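Local coordinates for protein biliverdin reductase (PDB 5B3T) that catalyses the NAD(P)H-dependent reduction of biliverdin, a linear tetrapyrrole of heme degradation, presumably to bilirubin, at residues Y173-F178 against C206-Q211; A24-A29 against D56-R61; L40-G45 against Q67-D72. All blocks are in the same frame, centred on the assembly; numbering follows the deposited sequence.

From the N terminus, contact 2 opens first on helix 23-34 and contact 3 opens on strand 38-44 before contact 2 has closed; contact 2 closes at 56-61 and contact 3 at 67-72. Their segments therefore alternate along the chain, so the two contacts cross. Together they fasten helices 23-34, 48-58 and 66-70 around an outermost strand of the Rossmann sheet, and they touch directly where Val60 packs on residues 40-43. Contact 1 follows in series, within the C-terminal alpha/beta domain. It closes a connection of similar length between the helical turn 175-178 and the outermost strand 199-210, with its centre about 30 Å from that of contact 2.

Contact 1 (Y173-F178 against C206-Q211); sequences YHHQQF and CRFWDQ
His175 NE2 donates to Asp210 OD1 over 3.1 Å, the one hydrogen bond that joins the two segments. The bond is fairly straight, with an N-H...O angle of 159°. It leaves the imidazole close to the ring plane and reaches the carboxylate on its syn side, though well tilted out of the carboxylate plane; the planes of ring and carboxylate are nearly perpendicular. A His-carboxylate pair is thus made at the protein surface by a side chain whose neighbouring ring atom, CE1, meets an aromatic face. His175 CE1 points at one face of Phe208, 3.4 Å from its CD1 atom, and the rings form an edge-to-face stack with centroids 4.6 Å apart and planes at 64°. With chi1 at -81°, His175 CG lies opposite the carbonyl carbon, and the ring is carried off the helix toward the strand.

In the fold, the contact joins the single turn of helix 175-178 to the end of strand 199-210, an outermost strand of the mixed sheet in the C-terminal domain. Phe217, on the adjoining strand, meets the rings of Tyr173, His175 and Phe208, extending the aromatic cluster into the sheet. Were His175 replaced by alanine, Asp210 OD1 would probably lose this donor and the face of Phe208 its covering ring.

The turn that presents His175 is fixed by its predecessor. His174 is the N-cap residue: its ND1 accepts from Gln177 N at 3.1 Å, with the donor in the ring plane, and its backbone O accepts from Phe178 N at 2.8 Å.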
loop_
_atom_site.group_PDB
_atom_site.type_symbol
_atom_site.label_atom_id
_atom_site.label_comp_id
_atom_site.label_asym_id
_atom_site.label_seq_id
_atom_site.Cartn_x
_atom_site.Cartn_y
_atom_site.Cartn_z
ATOM N N TYR A 173 -3.790 13.089 -8.812
ATOM C CA TYR A 173 -3.417 13.407 -10.185
ATOM C C TYR A 173 -2.329 14.473 -10.233
ATOM O O TYR A 173 -2.116 15.100 -11.275
ATOM C CB TYR A 173 -4.642 13.850 -10.990
ATOM C CG TYR A 173 -5.508 12.702 -11.457
ATOM C CD1 TYR A 173 -6.288 11.986 -10.560
ATOM C CD2 TYR A 173 -5.542 12.333 -12.795
ATOM C CE1 TYR A 173 -7.080 10.932 -10.983
ATOM C CE2 TYR A 173 -6.331 11.282 -13.229
ATOM C CZ TYR A 173 -7.096 10.586 -12.317
ATOM O OH TYR A 173 -7.880 9.540 -12.743
ATOM N N HIS A 174 -1.642 14.686 -9.114
ATOM C CA HIS A 174 -0.582 15.678 -8.989
ATOM C C HIS A 174 0.756 14.956 -9.092
ATOM O O HIS A 174 1.016 14.019 -8.329
ATOM C CB HIS A 174 -0.724 16.417 -7.656
ATOM C CG HIS A 174 0.257 17.531 -7.457
ATOM N ND1 HIS A 174 1.483 17.345 -6.856
ATOM C CD2 HIS A 174 0.178 18.851 -7.751
ATOM C CE1 HIS A 174 2.123 18.499 -6.801
ATOM N NE2 HIS A 174 1.354 19.430 -7.338
ATOM N N HIS A 175 1.594 15.384 -10.043
ATOM C CA HIS A 175 2.837 14.671 -10.344
ATOM C C HIS A 175 3.656 14.390 -9.088
ATOM O O HIS A 175 4.052 13.246 -8.834
ATOM C CB HIS A 175 3.676 15.471 -11.345
ATOM C CG HIS A 175 3.253 15.302 -12.772
ATOM N ND1 HIS A 175 3.510 14.156 -13.493
ATOM C CD2 HIS A 175 2.617 16.145 -13.620
ATOM C CE1 HIS A 175 3.038 14.295 -14.720
ATOM N NE2 HIS A 175 2.492 15.494 -14.822
ATOM N N GLN A 176 3.918 15.423 -8.287
ATOM C CA GLN A 176 4.822 15.265 -7.151
ATOM C C GLN A 176 4.151 14.560 -5.975
ATOM O O GLN A 176 4.766 13.699 -5.335
ATOM C CB GLN A 176 5.362 16.630 -6.725
ATOM C CG GLN A 176 6.347 17.230 -7.720
ATOM C CD GLN A 176 6.854 18.588 -7.282
ATOM O OE1 GLN A 176 6.665 18.991 -6.134
ATOM N NE2 GLN A 176 7.506 19.300 -8.195
ATOM N N GLN A 177 2.896 14.905 -5.673
ATOM C CA GLN A 177 2.228 14.309 -4.520
ATOM C C GLN A 177 1.905 12.838 -4.757
ATOM O O GLN A 177 2.047 12.013 -3.847
ATOM C CB GLN A 177 0.955 15.087 -4.187
ATOM C CG GLN A 177 1.204 16.454 -3.568
ATOM C CD GLN A 177 -0.081 17.204 -3.276
ATOM O OE1 GLN A 177 -0.762 17.670 -4.190
ATOM N NE2 GLN A 177 -0.421 17.322 -1.997
ATOM N N PHE A 178 1.463 12.490 -5.967
ATOM C CA PHE A 178 1.135 11.099 -6.252
ATOM C C PHE A 178 2.391 10.264 -6.471
ATOM O O PHE A 178 2.436 9.092 -6.081
ATOM C CB PHE A 178 0.208 11.017 -7.465
ATOM C CG PHE A 178 -0.194 9.617 -7.824
ATOM C CD1 PHE A 178 -0.933 8.844 -6.938
ATOM C CD2 PHE A 178 0.153 9.075 -9.047
ATOM C CE1 PHE A 178 -1.306 7.553 -7.264
ATOM C CE2 PHE A 178 -0.220 7.786 -9.379
ATOM C CZ PHE A 178 -0.949 7.024 -8.484
ATOM N N CYS A 206 6.488 5.096 -19.079
ATOM C CA CYS A 206 5.518 5.930 -18.381
ATOM C C CYS A 206 5.146 7.100 -19.278
ATOM O O CYS A 206 6.019 7.871 -19.687
ATOM C CB CYS A 206 6.081 6.423 -17.044
ATOM S SG CYS A 206 4.836 6.986 -15.864
ATOM N N ARG A 207 3.858 7.228 -19.581
ATOM C CA ARG A 207 3.344 8.295 -20.428
ATOM C C ARG A 207 2.322 9.110 -19.649
ATOM O O ARG A 207 1.451 8.544 -18.980
ATOM C CB ARG A 207 2.710 7.729 -21.705
ATOM C CG ARG A 207 2.039 8.784 -22.569
ATOM C CD ARG A 207 1.526 8.222 -23.886
ATOM N NE ARG A 207 0.948 9.280 -24.712
ATOM C CZ ARG A 207 0.465 9.101 -25.937
ATOM N NH1 ARG A 207 0.484 7.898 -26.493
ATOM N NH2 ARG A 207 -0.039 10.129 -26.607
ATOM N N PHE A 208 2.428 10.434 -19.739
ATOM C CA PHE A 208 1.502 11.342 -19.084
ATOM C C PHE A 208 0.793 12.221 -20.107
ATOM O O PHE A 208 1.357 12.575 -21.147
ATOM C CB PHE A 208 2.214 12.239 -18.064
ATOM C CG PHE A 208 2.705 11.511 -16.847
ATOM C CD1 PHE A 208 1.853 11.268 -15.781
ATOM C CD2 PHE A 208 4.021 11.084 -16.758
ATOM C CE1 PHE A 208 2.300 10.602 -14.651
ATOM C CE2 PHE A 208 4.476 10.419 -15.628
ATOM C CZ PHE A 208 3.613 10.178 -14.574
ATOM N N TRP A 209 -0.457 12.559 -19.797
ATOM C CA TRP A 209 -1.209 13.608 -20.479
ATOM C C TRP A 209 -1.352 14.756 -19.486
ATOM O O TRP A 209 -2.084 14.636 -18.498
ATOM C CB TRP A 209 -2.583 13.115 -20.933
ATOM C CG TRP A 209 -2.600 12.143 -22.081
ATOM C CD1 TRP A 209 -2.952 12.410 -23.374
ATOM C CD2 TRP A 209 -2.290 10.743 -22.033
ATOM N NE1 TRP A 209 -2.866 11.269 -24.134
ATOM C CE2 TRP A 209 -2.462 10.231 -23.335
ATOM C CE3 TRP A 209 -1.874 9.876 -21.018
ATOM C CZ2 TRP A 209 -2.235 8.892 -23.648
ATOM C CZ3 TRP A 209 -1.649 8.546 -21.331
ATOM C CH2 TRP A 209 -1.829 8.068 -22.634
ATOM N N ASP A 210 -0.656 15.859 -19.736
ATOM C CA ASP A 210 -0.648 16.960 -18.784
ATOM C C ASP A 210 -1.939 17.767 -18.849
ATOM O O ASP A 210 -2.591 17.861 -19.893
ATOM C CB ASP A 210 0.540 17.888 -19.035
ATOM C CG ASP A 210 1.836 17.346 -18.468
ATOM O OD1 ASP A 210 1.789 16.356 -17.708
ATOM O OD2 ASP A 210 2.903 17.917 -18.779
ATOM N N GLN A 211 -2.304 18.347 -17.712
ATOM C CA GLN A 211 -3.342 19.365 -17.657
ATOM C C GLN A 211 -2.758 20.697 -18.117
ATOM O O GLN A 211 -1.546 20.822 -18.303
ATOM C CB GLN A 211 -3.899 19.458 -16.236
ATOM C CG GLN A 211 -4.719 18.264 -15.776
ATOM C CD GLN A 211 -6.141 18.277 -16.323
ATOM O OE1 GLN A 211 -6.425 18.934 -17.322
ATOM N NE2 GLN A 211 -7.039 17.549 -15.663
#

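Contact 2 (A24-A29 against D56-R61); sequences AAQRRA and DTFGVR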
loop_
_atom_site.group_PDB
_atom_site.type_symbol
_atom_site.label_atom_id
_atom_site.label_comp_id
_atom_site.label_asym_id
_atom_site.label_seq_id
_atom_site.Cartn_x
_atom_site.Cartn_y
_atom_site.Cartn_z
ATOM N N ALA A 24 -7.779 3.075 4.689
ATOM C CA ALA A 24 -6.880 2.447 5.652
ATOM C C ALA A 24 -6.983 3.117 7.015
ATOM O O ALA A 24 -6.987 2.440 8.049
ATOM C CB ALA A 24 -5.441 2.490 5.134
ATOM N N ALA A 25 -7.081 4.448 7.037
ATOM C CA ALA A 25 -7.217 5.163 8.300
ATOM C C ALA A 25 -8.516 4.793 9.006
ATOM O O ALA A 25 -8.541 4.637 10.232
ATOM C CB ALA A 25 -7.150 6.670 8.057
ATOM N N GLN A 26 -9.604 4.648 8.248
ATOM C CA GLN A 26 -10.892 4.329 8.855
ATOM C C GLN A 26 -10.891 2.924 9.448
ATOM O O GLN A 26 -11.377 2.714 10.565
ATOM C CB GLN A 26 -12.009 4.487 7.821
ATOM C CG GLN A 26 -12.255 5.931 7.406
ATOM C CD GLN A 26 -13.172 6.055 6.203
ATOM O OE1 GLN A 26 -14.096 5.262 6.027
ATOM N NE2 GLN A 26 -12.915 7.055 5.365
ATOM N N ARG A 27 -10.346 1.948 8.715
ATOM C CA ARG A 27 -10.277 0.584 9.232
ATOM C C ARG A 27 -9.425 0.511 10.493
ATOM O O ARG A 27 -9.795 -0.165 11.460
ATOM C CB ARG A 27 -9.729 -0.361 8.164
ATOM C CG ARG A 27 -10.635 -0.527 6.958
ATOM C CD ARG A 27 -12.034 -0.912 7.393
ATOM N NE ARG A 27 -12.869 -1.332 6.274
ATOM C CZ ARG A 27 -14.196 -1.403 6.325
ATOM N NH1 ARG A 27 -14.831 -1.065 7.438
ATOM N NH2 ARG A 27 -14.885 -1.797 5.263
ATOM N N ARG A 28 -8.278 1.194 10.498
ATOM C CA ARG A 28 -7.443 1.230 11.695
ATOM C C ARG A 28 -8.179 1.898 12.849
ATOM O O ARG A 28 -8.143 1.416 13.987
ATOM C CB ARG A 28 -6.134 1.965 11.401
ATOM C CG ARG A 28 -5.263 1.321 10.333
ATOM C CD ARG A 28 -4.503 0.117 10.853
ATOM N NE ARG A 28 -3.525 -0.353 9.874
ATOM C CZ ARG A 28 -2.735 -1.406 10.051
ATOM N NH1 ARG A 28 -2.802 -2.109 11.173
ATOM N NH2 ARG A 28 -1.874 -1.757 9.104
ATOM N N ALA A 29 -8.856 3.017 12.570
ATOM C CA ALA A 29 -9.574 3.735 13.618
ATOM C C ALA A 29 -10.666 2.870 14.234
ATOM O O ALA A 29 -10.879 2.903 15.450
ATOM C CB ALA A 29 -10.172 5.025 13.056
ATOM N N ASP A 56 -16.572 13.294 12.625
ATOM C CA ASP A 56 -17.935 12.952 13.019
ATOM C C ASP A 56 -18.078 11.455 13.262
ATOM O O ASP A 56 -18.657 11.032 14.270
ATOM C CB ASP A 56 -18.920 13.419 11.947
ATOM C CG ASP A 56 -20.347 13.485 12.454
ATOM O OD1 ASP A 56 -20.618 14.306 13.355
ATOM O OD2 ASP A 56 -21.197 12.719 11.952
ATOM N N THR A 57 -17.557 10.636 12.345
ATOM C CA THR A 57 -17.658 9.188 12.498
ATOM C C THR A 57 -17.004 8.722 13.792
ATOM O O THR A 57 -17.556 7.876 14.504
ATOM C CB THR A 57 -17.015 8.483 11.302
ATOM O OG1 THR A 57 -17.696 8.855 10.098
ATOM C CG2 THR A 57 -17.072 6.966 11.474
ATOM N N PHE A 58 -15.839 9.273 14.123
ATOM C CA PHE A 58 -15.037 8.751 15.219
ATOM C C PHE A 58 -14.937 9.692 16.410
ATOM O O PHE A 58 -14.119 9.438 17.296
ATOM C CB PHE A 58 -13.631 8.395 14.728
ATOM C CG PHE A 58 -13.612 7.328 13.674
ATOM C CD1 PHE A 58 -13.894 6.012 14.000
ATOM C CD2 PHE A 58 -13.313 7.638 12.360
ATOM C CE1 PHE A 58 -13.881 5.023 13.032
ATOM C CE2 PHE A 58 -13.295 6.655 11.384
ATOM C CZ PHE A 58 -13.581 5.344 11.721
ATOM N N GLY A 59 -15.748 10.751 16.467
ATOM C CA GLY A 59 -15.789 11.628 17.627
ATOM C C GLY A 59 -14.429 11.947 18.213
ATOM O O GLY A 59 -14.195 11.781 19.415
ATOM N N VAL A 60 -13.509 12.356 17.347
ATOM C CA VAL A 60 -12.151 12.721 17.725
ATOM C C VAL A 60 -11.864 14.090 17.131
ATOM O O VAL A 60 -12.294 14.390 16.011
ATOM C CB VAL A 60 -11.124 11.674 17.239
ATOM C CG1 VAL A 60 -9.713 12.180 17.421
ATOM C CG2 VAL A 60 -11.298 10.377 17.998
ATOM N N ARG A 61 -11.153 14.934 17.889
ATOM C CA ARG A 61 -10.985 16.236 17.259
ATOM C C ARG A 61 -9.745 16.251 16.370
ATOM O O ARG A 61 -8.735 15.622 16.698
ATOM C CB ARG A 61 -10.873 17.333 18.309
ATOM C CG ARG A 61 -12.200 17.706 18.942
ATOM C CD ARG A 61 -12.070 18.903 19.874
ATOM N NE ARG A 61 -11.235 18.625 21.042
ATOM C CZ ARG A 61 -9.940 18.920 21.132
ATOM N NH1 ARG A 61 -9.314 19.511 20.123
ATOM N NH2 ARG A 61 -9.270 18.624 22.238
#
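Ala29 on helix 23-34 and Phe58 on the 56-61 segment bring their CA atoms to 7.6 Å, the nearest backbone approach of the two segments. Helices 23-34 and 48-58 belong to the Rossmann domain, where each follows a strand of the parallel sheet, 14-19 and 38-44 respectively, and the contact is a buried helix-helix meeting beside that sheet. Ala24, which binds NADP(+), starts the 24-29 segment, and Ala25 fits the last position of a GxGxxA pattern. Gly59, with phi at 42°, is the first residue to leave helical geometry.

Phe58 contributes about half of the buried surface. Its CG is set opposite its own carbonyl carbon, chi1 -62°, and this sends the ring to the neighbouring helix, where an alanine gives it room to lie close. Ala29 CB sits over the ring centre as a CH-pi contact, 3.7 Å from the centroid and 12° off the normal. On the opposite face lies Thr57 CG2 of the preceding residue, 3.7 Å above the plane, so the phenyl is held flat between two methyl groups.

The Gln26 side chain crosses that of Phe58 at about a right angle, its CG 4.2 Å from Phe58 CE2, and its amide has another task, NE2 donating to Thr21 O. Leu40 of strand 38-44 touches both Ala29 and Phe58 and joins the pair to the sheet. At the far end of the ring, Phe58 CZ approaches the backbone Gln26 O to 3.6 Å.

Contact 3 (L40-G45 against Q67-D72); sequences LVSFWG and QALIND
Leu69 leaves helix 66-70 with its CB directed at strand 38-44, and CG, anti to the backbone N (chi1 -178°), extends straight toward that strand. CG meets Ser42 OG at 3.6 Å. Beyond it CD1 carries most of the contact: it too lies 3.6 Å from Ser42 OG, then presses on the strand backbone, 3.5 Å from Phe43 C and 3.7 Å from Trp44 N. The chi2 of 149° is well off a staggered value, and this one methyl ends up lodged against the main chain, with Trp44 CB at 4.1 Å beside it.

Strand 38-44 is an outermost strand of the Rossmann sheet, and the short helix sits on the connection that runs from it to strand 77-80, past strand 14-19, whose Val19 also touches Leu69. Ser42 and Trp44 start their side chains toward this helix, whereas Phe43 starts the other way and touches helix 48-58, so the strand is packed on both faces. Trp44, two residues before the NADP(+)-binding Asn46 in the chain, also meets Trp66 edge-to-face.

Ser42 OG pays a polar price: the contact buries it against Leu69 and it has no hydrogen-bond partner in the model. The helix end is better provided for. Asn71 folds back to donate from ND2 to Gln67 O at 2.7 Å, Asp72 N donates to Leu69 O at 3.1 Å, and Asp72 OD1 accepts from Glu74 N.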
loop_
_atom_site.group_PDB
_atom_site.type_symbol
_atom_site.label_atom_id
_atom_site.label_comp_id
_atom_site.label_asym_id
_atom_site.label_seq_id
_atom_site.Cartn_x
_atom_site.Cartn_y
_atom_site.Cartn_z
ATOM N N LEU A 40 -7.984 6.069 20.544
ATOM C CA LEU A 40 -7.782 7.036 19.472
ATOM C C LEU A 40 -7.852 8.445 20.054
ATOM O O LEU A 40 -8.877 8.838 20.620
ATOM C CB LEU A 40 -8.828 6.837 18.375
ATOM C CG LEU A 40 -8.893 7.831 17.214
ATOM C CD1 LEU A 40 -7.554 7.937 16.507
ATOM C CD2 LEU A 40 -9.988 7.430 16.231
ATOM N N VAL A 41 -6.766 9.198 19.923
ATOM C CA VAL A 41 -6.645 10.510 20.554
ATOM C C VAL A 41 -6.832 11.644 19.552
ATOM O O VAL A 41 -7.569 12.594 19.815
ATOM C CB VAL A 41 -5.290 10.628 21.285
ATOM C CG1 VAL A 41 -5.042 12.069 21.718
ATOM C CG2 VAL A 41 -5.242 9.681 22.474
ATOM N N SER A 42 -6.165 11.575 18.402
ATOM C CA SER A 42 -6.233 12.659 17.433
ATOM C C SER A 42 -6.100 12.100 16.024
ATOM O O SER A 42 -5.788 10.924 15.822
ATOM C CB SER A 42 -5.153 13.715 17.694
ATOM O OG SER A 42 -3.856 13.153 17.601
ATOM N N PHE A 43 -6.349 12.963 15.044
ATOM C CA PHE A 43 -6.133 12.617 13.647
ATOM C C PHE A 43 -5.881 13.896 12.862
ATOM O O PHE A 43 -6.117 15.005 13.346
ATOM C CB PHE A 43 -7.315 11.835 13.063
ATOM C CG PHE A 43 -8.443 12.705 12.590
ATOM C CD1 PHE A 43 -9.370 13.205 13.489
ATOM C CD2 PHE A 43 -8.578 13.022 11.248
ATOM C CE1 PHE A 43 -10.409 14.008 13.058
ATOM C CE2 PHE A 43 -9.616 13.825 10.811
ATOM C CZ PHE A 43 -10.532 14.317 11.717
ATOM N N TRP A 44 -5.388 13.720 11.637
ATOM C CA TRP A 44 -5.173 14.815 10.703
ATOM C C TRP A 44 -5.652 14.377 9.328
ATOM O O TRP A 44 -5.419 13.237 8.917
ATOM C CB TRP A 44 -3.691 15.228 10.646
ATOM C CG TRP A 44 -3.366 16.280 9.611
ATOM C CD1 TRP A 44 -3.390 17.635 9.782
ATOM C CD2 TRP A 44 -2.947 16.056 8.257
ATOM N NE1 TRP A 44 -3.020 18.267 8.618
ATOM C CE2 TRP A 44 -2.744 17.321 7.667
ATOM C CE3 TRP A 44 -2.731 14.911 7.485
ATOM C CZ2 TRP A 44 -2.336 17.471 6.343
ATOM C CZ3 TRP A 44 -2.324 15.062 6.170
ATOM C CH2 TRP A 44 -2.131 16.332 5.612
ATOM N N GLY A 45 -6.337 15.280 8.633
ATOM C CA GLY A 45 -6.754 15.036 7.267
ATOM C C GLY A 45 -6.224 16.110 6.343
ATOM O O GLY A 45 -5.933 17.224 6.786
ATOM N N GLN A 67 2.319 17.771 11.695
ATOM C CA GLN A 67 3.486 18.054 12.527
ATOM C C GLN A 67 3.096 18.203 13.991
ATOM O O GLN A 67 3.784 17.691 14.882
ATOM C CB GLN A 67 4.194 19.321 12.038
ATOM C CG GLN A 67 4.805 19.221 10.649
ATOM C CD GLN A 67 3.826 19.574 9.549
ATOM O OE1 GLN A 67 2.611 19.548 9.750
ATOM N NE2 GLN A 67 4.351 19.914 8.378
ATOM N N ALA A 68 1.991 18.901 14.260
ATOM C CA ALA A 68 1.516 19.029 15.633
ATOM C C ALA A 68 1.054 17.686 16.184
ATOM O O ALA A 68 1.271 17.385 17.365
ATOM C CB ALA A 68 0.386 20.056 15.708
ATOM N N LEU A 69 0.411 16.867 15.348
ATOM C CA LEU A 69 -0.055 15.558 15.795
ATOM C C LEU A 69 1.105 14.688 16.262
ATOM O O LEU A 69 1.063 14.113 17.354
ATOM C CB LEU A 69 -0.830 14.861 14.674
ATOM C CG LEU A 69 -1.444 13.489 14.977
ATOM C CD1 LEU A 69 -2.710 13.311 14.171
ATOM C CD2 LEU A 69 -0.478 12.344 14.675
ATOM N N ILE A 70 2.151 14.573 15.440
ATOM C CA ILE A 70 3.235 13.651 15.757
ATOM C C ILE A 70 4.073 14.135 16.934
ATOM O O ILE A 70 4.802 13.337 17.536
ATOM C CB ILE A 70 4.117 13.406 14.516
ATOM C CG1 ILE A 70 4.761 14.708 14.036
ATOM C CG2 ILE A 70 3.304 12.762 13.397
ATOM C CD1 ILE A 70 6.252 14.782 14.304
ATOM N N ASN A 71 3.989 15.416 17.286
ATOM C CA ASN A 71 4.712 15.951 18.433
ATOM C C ASN A 71 3.865 16.008 19.700
ATOM O O ASN A 71 4.356 16.470 20.735
ATOM C CB ASN A 71 5.257 17.348 18.115
ATOM C CG ASN A 71 6.473 17.309 17.207
ATOM O OD1 ASN A 71 7.586 17.028 17.654
ATOM N ND2 ASN A 71 6.270 17.600 15.928
ATOM N N ASP A 72 2.619 15.553 19.644
ATOM C CA ASP A 72 1.748 15.540 20.818
ATOM C C ASP A 72 2.296 14.563 21.852
ATOM O O ASP A 72 2.470 13.376 21.539
ATOM C CB ASP A 72 0.325 15.150 20.405
ATOM C CG ASP A 72 -0.687 15.270 21.542
ATOM O OD1 ASP A 72 -0.294 15.316 22.726
ATOM O OD2 ASP A 72 -1.898 15.314 21.240
#